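Side-chain contacts in selenium-binding protein (PDB 2ECE), which is of unknown function but may bind selenium, as its beta-propeller family is generally thought to do: residues 284-287 against 292-295; 231-234 against 239-242; 258-263 against 452-457. All coordinates share one frame; numbering follows the deposited sequence.

How the contacts relate
Contacts 1 and 2 are hairpins on the outer part of neighbouring beta-propeller blades, and their centres lie 14 Å apart. They meet directly: the Trp292 and Phe232 rings stack across the blade boundary, with Trp292 CD2 3.6 Å from Phe232 CD1. Contact 3 sits deeper, its centre about 13 Å from the centre of the chain against 21 and 22 Å for contacts 1 and 2. It touches contact 1 where Trp285 CZ2 lies 3.7 Å from Pro258 CA, whereas contact 2 stays about 9 Å away at the nearest atoms. Blade packing therefore runs from blade to blade, from contact 2 to contact 1, then inward to the loops of contact 3.

Contact 1: 284-287 against 292-295; sequences LWFY and WNAE
Trp292 and Trp285, both buried, form the tightly packed side of an antiparallel beta-hairpin, the two strands 280-288 and 291-304 of one propeller blade. They lie beside each other on the same face of the sheet with their six-membered rings oblique, Trp285 CE3 3.6 Å from Trp292 CZ3. Trp285 is held by an NE1 bond to Phe268 O in the next strand and covered by Ile230 of the neighbouring blade. Tyr287 CB sits over the six-membered ring of Trp292, 3.8 Å from its centroid and 11° off the normal. Beyond it, the phenol ring turns an edge toward the five-membered ring, the planes 70° apart, so one indole face receives both parts of the tyrosine.

The other face of the sheet carries Phe286 and Asn293. With CG lodged between backbone N and carbonyl carbon (chi1 59°), the Phe286 ring swings back over the partner strand, and Asn293 CB approaches one ring face, 3.4 Å from CZ. Packing thins toward solvent. Glu295 is exposed and merely brings OE2 to the ring edge, 3.5 Å from Phe286 CZ; Tyr287, though its CB and ring edge pack on Trp292, is an exposed residue as well. Phe286 O is gripped twice by Asn293, by N at 2.6 Å and, from above its carbonyl plane, by ND2 at 3.1 Å.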
ATOM      1  N   LEU A 284     -11.176 -12.263   5.194  1.00 22.78           N
ATOM      2  CA  LEU A 284     -10.432 -12.493   6.424  1.00 23.41           C
ATOM      3  C   LEU A 284      -9.739 -13.844   6.317  1.00 23.46           C
ATOM      4  O   LEU A 284     -10.402 -14.871   6.175  1.00 24.43           O
ATOM      5  CB  LEU A 284     -11.386 -12.514   7.626  1.00 25.41           C
ATOM      6  CG  LEU A 284     -10.825 -12.893   9.003  1.00 26.49           C
ATOM      7  CD1 LEU A 284      -9.857 -11.822   9.469  1.00 26.00           C
ATOM      8  CD2 LEU A 284     -11.970 -13.044  10.011  1.00 26.32           C
ATOM      9  N   TRP A 285      -8.412 -13.846   6.351  1.00 23.20           N
ATOM     10  CA  TRP A 285      -7.675 -15.102   6.309  1.00 21.64           C
ATOM     11  C   TRP A 285      -7.270 -15.355   7.756  1.00 22.81           C
ATOM     12  O   TRP A 285      -6.892 -14.423   8.464  1.00 20.81           O
ATOM     13  CB  TRP A 285      -6.442 -15.009   5.393  1.00 21.58           C
ATOM     14  CG  TRP A 285      -5.615 -13.747   5.507  1.00 20.19           C
ATOM     15  CD1 TRP A 285      -5.810 -12.570   4.832  1.00 19.88           C
ATOM     16  CD2 TRP A 285      -4.435 -13.561   6.299  1.00 19.45           C
ATOM     17  NE1 TRP A 285      -4.823 -11.671   5.148  1.00 20.26           N
ATOM     18  CE2 TRP A 285      -3.964 -12.250   6.045  1.00 20.75           C
ATOM     19  CE3 TRP A 285      -3.728 -14.373   7.194  1.00 18.68           C
ATOM     20  CZ2 TRP A 285      -2.816 -11.733   6.658  1.00 18.05           C
ATOM     21  CZ3 TRP A 285      -2.585 -13.860   7.804  1.00 18.91           C
ATOM     22  CH2 TRP A 285      -2.140 -12.549   7.529  1.00 19.80           C
ATOM     23  N   PHE A 286      -7.368 -16.605   8.196  1.00 23.95           N
ATOM     24  CA  PHE A 286      -7.045 -16.951   9.578  1.00 25.75           C
ATOM     25  C   PHE A 286      -6.657 -18.420   9.737  1.00 27.01           C
ATOM     26  O   PHE A 286      -7.079 -19.269   8.947  1.00 27.91           O
ATOM     27  CB  PHE A 286      -8.253 -16.629  10.467  1.00 27.26           C
ATOM     28  CG  PHE A 286      -9.512 -17.360  10.072  1.00 27.01           C
ATOM     29  CD1 PHE A 286      -9.883 -18.533  10.720  1.00 27.79           C
ATOM     30  CD2 PHE A 286     -10.316 -16.883   9.037  1.00 29.54           C
ATOM     31  CE1 PHE A 286     -11.036 -19.228  10.349  1.00 27.25           C
ATOM     32  CE2 PHE A 286     -11.472 -17.570   8.654  1.00 30.24           C
ATOM     33  CZ  PHE A 286     -11.831 -18.747   9.314  1.00 29.56           C
ATOM     34  N   TYR A 287      -5.854 -18.715  10.756  1.00 27.73           N
ATOM     35  CA  TYR A 287      -5.427 -20.089  11.014  1.00 30.43           C
ATOM     36  C   TYR A 287      -6.273 -20.673  12.139  1.00 31.75           C
ATOM     37  O   TYR A 287      -6.384 -20.088  13.211  1.00 30.56           O
ATOM     38  CB  TYR A 287      -3.946 -20.132  11.395  1.00 29.28           C
ATOM     39  CG  TYR A 287      -3.382 -21.531  11.511  1.00 29.80           C
ATOM     40  CD1 TYR A 287      -3.312 -22.182  12.747  1.00 30.91           C
ATOM     41  CD2 TYR A 287      -2.916 -22.208  10.385  1.00 30.00           C
ATOM     42  CE1 TYR A 287      -2.785 -23.472  12.854  1.00 31.90           C
ATOM     43  CE2 TYR A 287      -2.390 -23.494  10.483  1.00 31.25           C
ATOM     44  CZ  TYR A 287      -2.325 -24.119  11.719  1.00 31.99           C
ATOM     45  OH  TYR A 287      -1.790 -25.384  11.819  1.00 35.92           O
ATOM     46  N   TRP A 292      -5.208 -23.149   7.352  1.00 34.46           N
ATOM     47  CA  TRP A 292      -5.355 -21.740   7.000  1.00 32.67           C
ATOM     48  C   TRP A 292      -6.743 -21.637   6.368  1.00 31.94           C
ATOM     49  O   TRP A 292      -7.146 -22.512   5.600  1.00 33.54           O
ATOM     50  CB  TRP A 292      -4.279 -21.291   6.001  1.00 31.06           C
ATOM     51  CG  TRP A 292      -3.011 -20.840   6.665  1.00 28.54           C
ATOM     52  CD1 TRP A 292      -1.810 -21.493   6.672  1.00 27.98           C
ATOM     53  CD2 TRP A 292      -2.839 -19.674   7.480  1.00 27.25           C
ATOM     54  NE1 TRP A 292      -0.903 -20.808   7.444  1.00 27.83           N
ATOM     55  CE2 TRP A 292      -1.506 -19.687   7.951  1.00 27.69           C
ATOM     56  CE3 TRP A 292      -3.679 -18.617   7.857  1.00 26.91           C
ATOM     57  CZ2 TRP A 292      -0.994 -18.686   8.787  1.00 27.99           C
ATOM     58  CZ3 TRP A 292      -3.171 -17.621   8.690  1.00 27.78           C
ATOM     59  CH2 TRP A 292      -1.840 -17.662   9.143  1.00 29.35           C
ATOM     60  N   ASN A 293      -7.481 -20.587   6.704  1.00 31.65           N
ATOM     61  CA  ASN A 293      -8.830 -20.404   6.172  1.00 30.47           C
ATOM     62  C   ASN A 293      -8.993 -18.986   5.656  1.00 30.23           C
ATOM     63  O   ASN A 293      -8.185 -18.114   5.959  1.00 29.97           O
ATOM     64  CB  ASN A 293      -9.864 -20.653   7.270  1.00 31.33           C
ATOM     65  CG  ASN A 293      -9.593 -21.924   8.045  1.00 33.55           C
ATOM     66  OD1 ASN A 293     -10.097 -22.998   7.705  1.00 35.08           O
ATOM     67  ND2 ASN A 293      -8.776 -21.813   9.088  1.00 33.45           N
ATOM     68  N   ALA A 294     -10.051 -18.761   4.886  1.00 28.93           N
ATOM     69  CA  ALA A 294     -10.334 -17.444   4.333  1.00 29.30           C
ATOM     70  C   ALA A 294     -11.834 -17.326   4.082  1.00 30.64           C
ATOM     71  O   ALA A 294     -12.429 -18.179   3.418  1.00 30.87           O
ATOM     72  CB  ALA A 294      -9.569 -17.242   3.037  1.00 26.96           C
ATOM     73  N   GLU A 295     -12.434 -16.269   4.619  1.00 29.62           N
ATOM     74  CA  GLU A 295     -13.864 -16.032   4.472  1.00 30.04           C
ATOM     75  C   GLU A 295     -14.163 -14.591   4.083  1.00 27.85           C
ATOM     76  O   GLU A 295     -13.481 -13.665   4.526  1.00 25.51           O
ATOM     77  CB  GLU A 295     -14.581 -16.354   5.785  1.00 32.60           C
ATOM     78  CG  GLU A 295     -14.899 -17.825   5.984  1.00 38.20           C
ATOM     79  CD  GLU A 295     -15.270 -18.143   7.415  1.00 40.57           C
ATOM     80  OE1 GLU A 295     -15.830 -17.253   8.095  1.00 42.24           O
ATOM     81  OE2 GLU A 295     -15.007 -19.284   7.854  1.00 43.95           O
TER

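Contact 2: 231-234 against 239-242; sequences HFWD and KRIH
Trp233 spreads its indole under the aliphatic stem of Arg240, in an antiparallel hairpin that forms the outer two strands of a propeller blade and is broken by a classic beta bulge. The evidence for overlap is direct: Arg240 CB stands 3.7 Å from the centroid of the six-membered ring, 13° off its normal, a CH-pi contact, and Arg240 CG follows over the middle of the indole. On the other face of the hairpin Phe232 packs against Trp292 of the next blade. Trp233 is held further by its NE1 bond to Ser204 OG in the next strand.

Past CG the arginine folds back, bent at both chi2 (-72°) and chi3, which carries the guanidinium away from the indole and to the edge of the His231 ring. There Arg240 NH1 donates to His231 ND1 at 2.9 Å. The two planes are nearly coplanar, so donor and acceptor are well placed in each other's plane, although the N-H points somewhat off line (139°). Each partner has a second anchor: Arg240 NH2 forms a salt bridge with Asp186, and His231 NE2 bonds to Glu206. A proton on NE2 would be consistent with ND1 acting as acceptor.

Toward the turn, Asp234 N bonds to Lys239 O at 2.8 Å, whereas the return bond, Lys239 N to Asp234 O, is weak. The Asp234 carboxylate is engaged by Lys237 N rather than by the Lys239 amine.

The bulge lies opposite Phe232, where two consecutive residues face one. Ile241 CG1 comes within 3.0 Å of Phe232 O, a tight fit, and that same oxygen accepts Ile241 N at 2.8 Å and His242 N at 3.2 Å.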
ATOM      1  N   HIS A 231      -1.257 -16.675  -0.875  1.00 19.35           N
ATOM      2  CA  HIS A 231      -0.316 -17.762  -0.649  1.00 20.01           C
ATOM      3  C   HIS A 231       0.258 -17.694   0.757  1.00 20.62           C
ATOM      4  O   HIS A 231       0.636 -16.617   1.227  1.00 19.44           O
ATOM      5  CB  HIS A 231       0.822 -17.676  -1.669  1.00 20.32           C
ATOM      6  CG  HIS A 231       0.365 -17.757  -3.092  1.00 21.31           C
ATOM      7  ND1 HIS A 231       0.268 -18.950  -3.777  1.00 21.31           N
ATOM      8  CD2 HIS A 231      -0.026 -16.791  -3.959  1.00 20.45           C
ATOM      9  CE1 HIS A 231      -0.158 -18.714  -5.007  1.00 20.13           C
ATOM     10  NE2 HIS A 231      -0.344 -17.413  -5.142  1.00 20.00           N
ATOM     11  N   PHE A 232       0.315 -18.844   1.422  1.00 20.34           N
ATOM     12  CA  PHE A 232       0.862 -18.932   2.772  1.00 21.69           C
ATOM     13  C   PHE A 232       2.214 -19.620   2.690  1.00 21.86           C
ATOM     14  O   PHE A 232       2.330 -20.706   2.117  1.00 22.87           O
ATOM     15  CB  PHE A 232      -0.090 -19.723   3.668  1.00 22.32           C
ATOM     16  CG  PHE A 232      -1.446 -19.100   3.780  1.00 23.75           C
ATOM     17  CD1 PHE A 232      -1.643 -17.989   4.590  1.00 22.34           C
ATOM     18  CD2 PHE A 232      -2.504 -19.566   3.003  1.00 22.62           C
ATOM     19  CE1 PHE A 232      -2.874 -17.339   4.621  1.00 22.53           C
ATOM     20  CE2 PHE A 232      -3.741 -18.923   3.026  1.00 23.18           C
ATOM     21  CZ  PHE A 232      -3.924 -17.806   3.836  1.00 22.83           C
ATOM     22  N   TRP A 233       3.232 -18.987   3.267  1.00 20.94           N
ATOM     23  CA  TRP A 233       4.582 -19.530   3.228  1.00 21.71           C
ATOM     24  C   TRP A 233       5.213 -19.719   4.598  1.00 21.92           C
ATOM     25  O   TRP A 233       4.840 -19.061   5.567  1.00 21.37           O
ATOM     26  CB  TRP A 233       5.520 -18.599   2.460  1.00 20.57           C
ATOM     27  CG  TRP A 233       5.058 -18.131   1.135  1.00 18.57           C
ATOM     28  CD1 TRP A 233       3.981 -17.338   0.870  1.00 17.73           C
ATOM     29  CD2 TRP A 233       5.724 -18.339  -0.113  1.00 18.72           C
ATOM     30  NE1 TRP A 233       3.938 -17.031  -0.468  1.00 17.28           N
ATOM     31  CE2 TRP A 233       4.996 -17.634  -1.096  1.00 19.26           C
ATOM     32  CE3 TRP A 233       6.869 -19.051  -0.495  1.00 18.59           C
ATOM     33  CZ2 TRP A 233       5.376 -17.620  -2.447  1.00 19.42           C
ATOM     34  CZ3 TRP A 233       7.246 -19.039  -1.841  1.00 21.11           C
ATOM     35  CH2 TRP A 233       6.501 -18.327  -2.798  1.00 20.00           C
ATOM     36  N   ASP A 234       6.195 -20.612   4.641  1.00 24.35           N
ATOM     37  CA  ASP A 234       6.992 -20.873   5.835  1.00 25.39           C
ATOM     38  C   ASP A 234       8.082 -19.805   5.664  1.00 24.79           C
ATOM     39  O   ASP A 234       8.939 -19.926   4.789  1.00 23.67           O
ATOM     40  CB  ASP A 234       7.619 -22.268   5.751  1.00 26.64           C
ATOM     41  CG  ASP A 234       8.457 -22.612   6.971  1.00 30.83           C
ATOM     42  OD1 ASP A 234       9.085 -21.700   7.547  1.00 29.83           O
ATOM     43  OD2 ASP A 234       8.500 -23.804   7.342  1.00 33.13           O
ATOM     44  N   LYS A 239       9.418 -21.450   1.765  1.00 22.40           N
ATOM     45  CA  LYS A 239       8.644 -22.399   0.980  1.00 25.06           C
ATOM     46  C   LYS A 239       7.138 -22.108   1.037  1.00 23.46           C
ATOM     47  O   LYS A 239       6.597 -21.784   2.092  1.00 22.43           O
ATOM     48  CB  LYS A 239       8.967 -23.807   1.506  1.00 27.84           C
ATOM     49  CG  LYS A 239       8.105 -24.951   1.008  1.00 33.20           C
ATOM     50  CD  LYS A 239       8.792 -26.299   1.276  1.00 36.90           C
ATOM     51  CE  LYS A 239       9.187 -26.492   2.748  1.00 40.18           C
ATOM     52  NZ  LYS A 239      10.659 -26.347   3.010  1.00 41.65           N
ATOM     53  N   ARG A 240       6.473 -22.204  -0.110  1.00 23.49           N
ATOM     54  CA  ARG A 240       5.034 -21.964  -0.186  1.00 25.27           C
ATOM     55  C   ARG A 240       4.351 -23.219   0.366  1.00 26.73           C
ATOM     56  O   ARG A 240       4.527 -24.309  -0.172  1.00 26.02           O
ATOM     57  CB  ARG A 240       4.632 -21.722  -1.648  1.00 23.33           C
ATOM     58  CG  ARG A 240       3.381 -20.844  -1.851  1.00 24.70           C
ATOM     59  CD  ARG A 240       2.105 -21.577  -1.471  1.00 21.81           C
ATOM     60  NE  ARG A 240       1.953 -22.805  -2.250  1.00 23.18           N
ATOM     61  CZ  ARG A 240       1.445 -22.869  -3.479  1.00 23.99           C
ATOM     62  NH1 ARG A 240       1.025 -21.770  -4.090  1.00 23.18           N
ATOM     63  NH2 ARG A 240       1.367 -24.041  -4.106  1.00 21.92           N
ATOM     64  N   ILE A 241       3.576 -23.080   1.436  1.00 28.19           N
ATOM     65  CA  ILE A 241       2.936 -24.254   2.023  1.00 30.11           C
ATOM     66  C   ILE A 241       1.465 -24.453   1.684  1.00 30.17           C
ATOM     67  O   ILE A 241       0.974 -25.580   1.714  1.00 30.58           O
ATOM     68  CB  ILE A 241       3.073 -24.264   3.558  1.00 31.51           C
ATOM     69  CG1 ILE A 241       2.494 -22.975   4.137  1.00 33.84           C
ATOM     70  CG2 ILE A 241       4.540 -24.432   3.950  1.00 31.59           C
ATOM     71  CD1 ILE A 241       2.099 -23.084   5.600  1.00 36.42           C
ATOM     72  N   HIS A 242       0.759 -23.377   1.362  1.00 29.20           N
ATOM     73  CA  HIS A 242      -0.657 -23.486   1.031  1.00 30.02           C
ATOM     74  C   HIS A 242      -1.132 -22.223   0.324  1.00 28.89           C
ATOM     75  O   HIS A 242      -0.452 -21.198   0.345  1.00 27.99           O
ATOM     76  CB  HIS A 242      -1.469 -23.722   2.319  1.00 31.99           C
ATOM     77  CG  HIS A 242      -2.915 -24.040   2.087  1.00 34.21           C
ATOM     78  ND1 HIS A 242      -3.331 -25.066   1.265  1.00 35.04           N
ATOM     79  CD2 HIS A 242      -4.042 -23.487   2.596  1.00 34.66           C
ATOM     80  CE1 HIS A 242      -4.652 -25.130   1.277  1.00 36.63           C
ATOM     81  NE2 HIS A 242      -5.107 -24.183   2.076  1.00 36.18           N
TER

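Contact 3: 258-263 against 452-457; sequences PLHDPT and GDASSD
A water held by His260 ND1 at 2.7 Å links the two loops, for it also donates to Asp457 O at 2.5 Å, a doubtfully short length. His260 is the side chain that spans the gap. Its chi1 of -59° puts CG anti to the carbonyl carbon, and the imidazole runs toward 452-457 with NE2 4.5 Å from Ala454 CB. The ring is tethered at its far nitrogen too, NE2 bonding to Ile328 O, so both nitrogens have partners that fix its rotation.

Each loop is also braced by its own side-chain bonds. Asp453 OD1 accepts Ser455 N at 3.0 Å on its anti lone pair and also pairs with Arg448, while Ser456 OG takes Asp453 N at 2.9 Å and donates to Asp457 OD1 at 2.6 Å. Asp457 OD2 in turn forms a salt bridge with Arg95. In the other loop, Asp261 OD1 receives Thr263 N (3.0 Å) and Thr263 OG1 (2.7 Å) from the same face of the carboxylate.

The two Asp-led bends are Asx turns, on loops following the innermost strands 250-258 and 443-449 of two blades: a water-mediated link on the inner side of a seven-bladed beta-propeller.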
ATOM      1  N   PRO A 258      -2.061  -8.188   8.026  1.00 17.80           N
ATOM      2  CA  PRO A 258      -2.155  -9.079   9.190  1.00 17.82           C
ATOM      3  C   PRO A 258      -2.581  -8.187  10.365  1.00 19.43           C
ATOM      4  O   PRO A 258      -2.331  -6.977  10.333  1.00 17.77           O
ATOM      5  CB  PRO A 258      -0.711  -9.553   9.383  1.00 17.61           C
ATOM      6  CG  PRO A 258      -0.103  -9.433   8.004  1.00 17.78           C
ATOM      7  CD  PRO A 258      -0.684  -8.137   7.500  1.00 16.86           C
ATOM      8  N   LEU A 259      -3.230  -8.745  11.386  1.00 18.95           N
ATOM      9  CA  LEU A 259      -3.561  -7.905  12.530  1.00 20.09           C
ATOM     10  C   LEU A 259      -2.194  -7.572  13.138  1.00 20.46           C
ATOM     11  O   LEU A 259      -1.231  -8.332  12.974  1.00 20.21           O
ATOM     12  CB  LEU A 259      -4.437  -8.642  13.550  1.00 21.20           C
ATOM     13  CG  LEU A 259      -5.906  -8.864  13.166  1.00 21.34           C
ATOM     14  CD1 LEU A 259      -6.705  -9.215  14.423  1.00 22.42           C
ATOM     15  CD2 LEU A 259      -6.482  -7.619  12.527  1.00 23.41           C
ATOM     16  N   HIS A 260      -2.098  -6.437  13.817  1.00 19.38           N
ATOM     17  CA  HIS A 260      -0.830  -6.017  14.399  1.00 20.90           C
ATOM     18  C   HIS A 260      -0.360  -6.871  15.580  1.00 21.31           C
ATOM     19  O   HIS A 260       0.845  -7.065  15.775  1.00 20.77           O
ATOM     20  CB  HIS A 260      -0.928  -4.544  14.789  1.00 19.81           C
ATOM     21  CG  HIS A 260      -1.245  -3.643  13.631  1.00 19.25           C
ATOM     22  ND1 HIS A 260      -0.309  -3.287  12.682  1.00 20.40           N
ATOM     23  CD2 HIS A 260      -2.408  -3.069  13.244  1.00 18.80           C
ATOM     24  CE1 HIS A 260      -0.883  -2.533  11.760  1.00 18.39           C
ATOM     25  NE2 HIS A 260      -2.156  -2.387  12.078  1.00 21.49           N
ATOM     26  N   ASP A 261      -1.314  -7.379  16.354  1.00 22.05           N
ATOM     27  CA  ASP A 261      -1.028  -8.230  17.514  1.00 22.54           C
ATOM     28  C   ASP A 261      -0.513  -9.555  16.956  1.00 21.77           C
ATOM     29  O   ASP A 261      -1.276 -10.310  16.358  1.00 21.98           O
ATOM     30  CB  ASP A 261      -2.321  -8.471  18.293  1.00 25.75           C
ATOM     31  CG  ASP A 261      -2.106  -9.253  19.583  1.00 27.37           C
ATOM     32  OD1 ASP A 261      -1.089  -9.966  19.721  1.00 26.52           O
ATOM     33  OD2 ASP A 261      -2.984  -9.157  20.464  1.00 32.25           O
ATOM     34  N   PRO A 262       0.778  -9.867  17.161  1.00 19.99           N
ATOM     35  CA  PRO A 262       1.334 -11.119  16.641  1.00 20.60           C
ATOM     36  C   PRO A 262       0.763 -12.418  17.205  1.00 20.14           C
ATOM     37  O   PRO A 262       1.037 -13.497  16.669  1.00 20.45           O
ATOM     38  CB  PRO A 262       2.828 -10.968  16.920  1.00 19.54           C
ATOM     39  CG  PRO A 262       2.833 -10.224  18.216  1.00 19.95           C
ATOM     40  CD  PRO A 262       1.780  -9.150  17.973  1.00 19.93           C
ATOM     41  N   THR A 263      -0.019 -12.333  18.278  1.00 21.44           N
ATOM     42  CA  THR A 263      -0.607 -13.544  18.849  1.00 22.56           C
ATOM     43  C   THR A 263      -1.828 -13.930  18.033  1.00 23.43           C
ATOM     44  O   THR A 263      -2.390 -15.014  18.199  1.00 23.44           O
ATOM     45  CB  THR A 263      -1.033 -13.353  20.328  1.00 21.34           C
ATOM     46  OG1 THR A 263      -2.058 -12.359  20.418  1.00 20.73           O
ATOM     47  CG2 THR A 263       0.148 -12.930  21.164  1.00 22.42           C
ATOM     48  N   GLY A 452       7.092   5.998  11.962  1.00 24.92           N
ATOM     49  CA  GLY A 452       6.310   4.795  11.730  1.00 24.23           C
ATOM     50  C   GLY A 452       4.808   5.026  11.693  1.00 24.70           C
ATOM     51  O   GLY A 452       4.309   6.000  12.249  1.00 25.34           O
ATOM     52  N   ASP A 453       4.090   4.126  11.028  1.00 24.53           N
ATOM     53  CA  ASP A 453       2.644   4.225  10.922  1.00 23.85           C
ATOM     54  C   ASP A 453       2.008   2.843  10.986  1.00 25.35           C
ATOM     55  O   ASP A 453       2.660   1.866  11.356  1.00 26.22           O
ATOM     56  CB  ASP A 453       2.252   4.942   9.622  1.00 22.15           C
ATOM     57  CG  ASP A 453       2.978   4.389   8.413  1.00 20.76           C
ATOM     58  OD1 ASP A 453       2.832   3.185   8.145  1.00 18.98           O
ATOM     59  OD2 ASP A 453       3.700   5.159   7.734  1.00 18.87           O
ATOM     60  N   ALA A 454       0.736   2.762  10.613  1.00 24.77           N
ATOM     61  CA  ALA A 454      -0.003   1.508  10.669  1.00 25.57           C
ATOM     62  C   ALA A 454       0.324   0.439   9.620  1.00 26.31           C
ATOM     63  O   ALA A 454      -0.171  -0.687   9.727  1.00 27.48           O
ATOM     64  CB  ALA A 454      -1.499   1.806  10.643  1.00 23.53           C
ATOM     65  N   SER A 455       1.132   0.762   8.612  1.00 24.45           N
ATOM     66  CA  SER A 455       1.457  -0.237   7.593  1.00 24.04           C
ATOM     67  C   SER A 455       2.954  -0.344   7.331  1.00 23.62           C
ATOM     68  O   SER A 455       3.385  -1.069   6.436  1.00 24.79           O
ATOM     69  CB  SER A 455       0.740   0.078   6.274  1.00 24.35           C
ATOM     70  OG  SER A 455       1.384   1.129   5.569  1.00 23.90           O
ATOM     71  N   SER A 456       3.741   0.360   8.131  1.00 22.77           N
ATOM     72  CA  SER A 456       5.186   0.364   7.960  1.00 23.11           C
ATOM     73  C   SER A 456       5.937  -0.603   8.869  1.00 23.26           C
ATOM     74  O   SER A 456       7.034  -1.039   8.525  1.00 20.99           O
ATOM     75  CB  SER A 456       5.729   1.768   8.213  1.00 22.76           C
ATOM     76  OG  SER A 456       5.588   2.110   9.583  1.00 23.82           O
ATOM     77  N   ASP A 457       5.345  -0.925  10.022  1.00 22.04           N
ATOM     78  CA  ASP A 457       5.977  -1.793  11.015  1.00 22.72           C
ATOM     79  C   ASP A 457       5.193  -3.040  11.401  1.00 21.84           C
ATOM     80  O   ASP A 457       3.967  -3.048  11.388  1.00 22.36           O
ATOM     81  CB  ASP A 457       6.219  -1.017  12.317  1.00 22.41           C
ATOM     82  CG  ASP A 457       7.254   0.070  12.180  1.00 23.44           C
ATOM     83  OD1 ASP A 457       7.176   0.852  11.210  1.00 23.58           O
ATOM     84  OD2 ASP A 457       8.137   0.147  13.058  1.00 20.63           O
TER
HETATM   85  O   HOH W   1       2.049  -4.498  12.153  1.00 25.48           O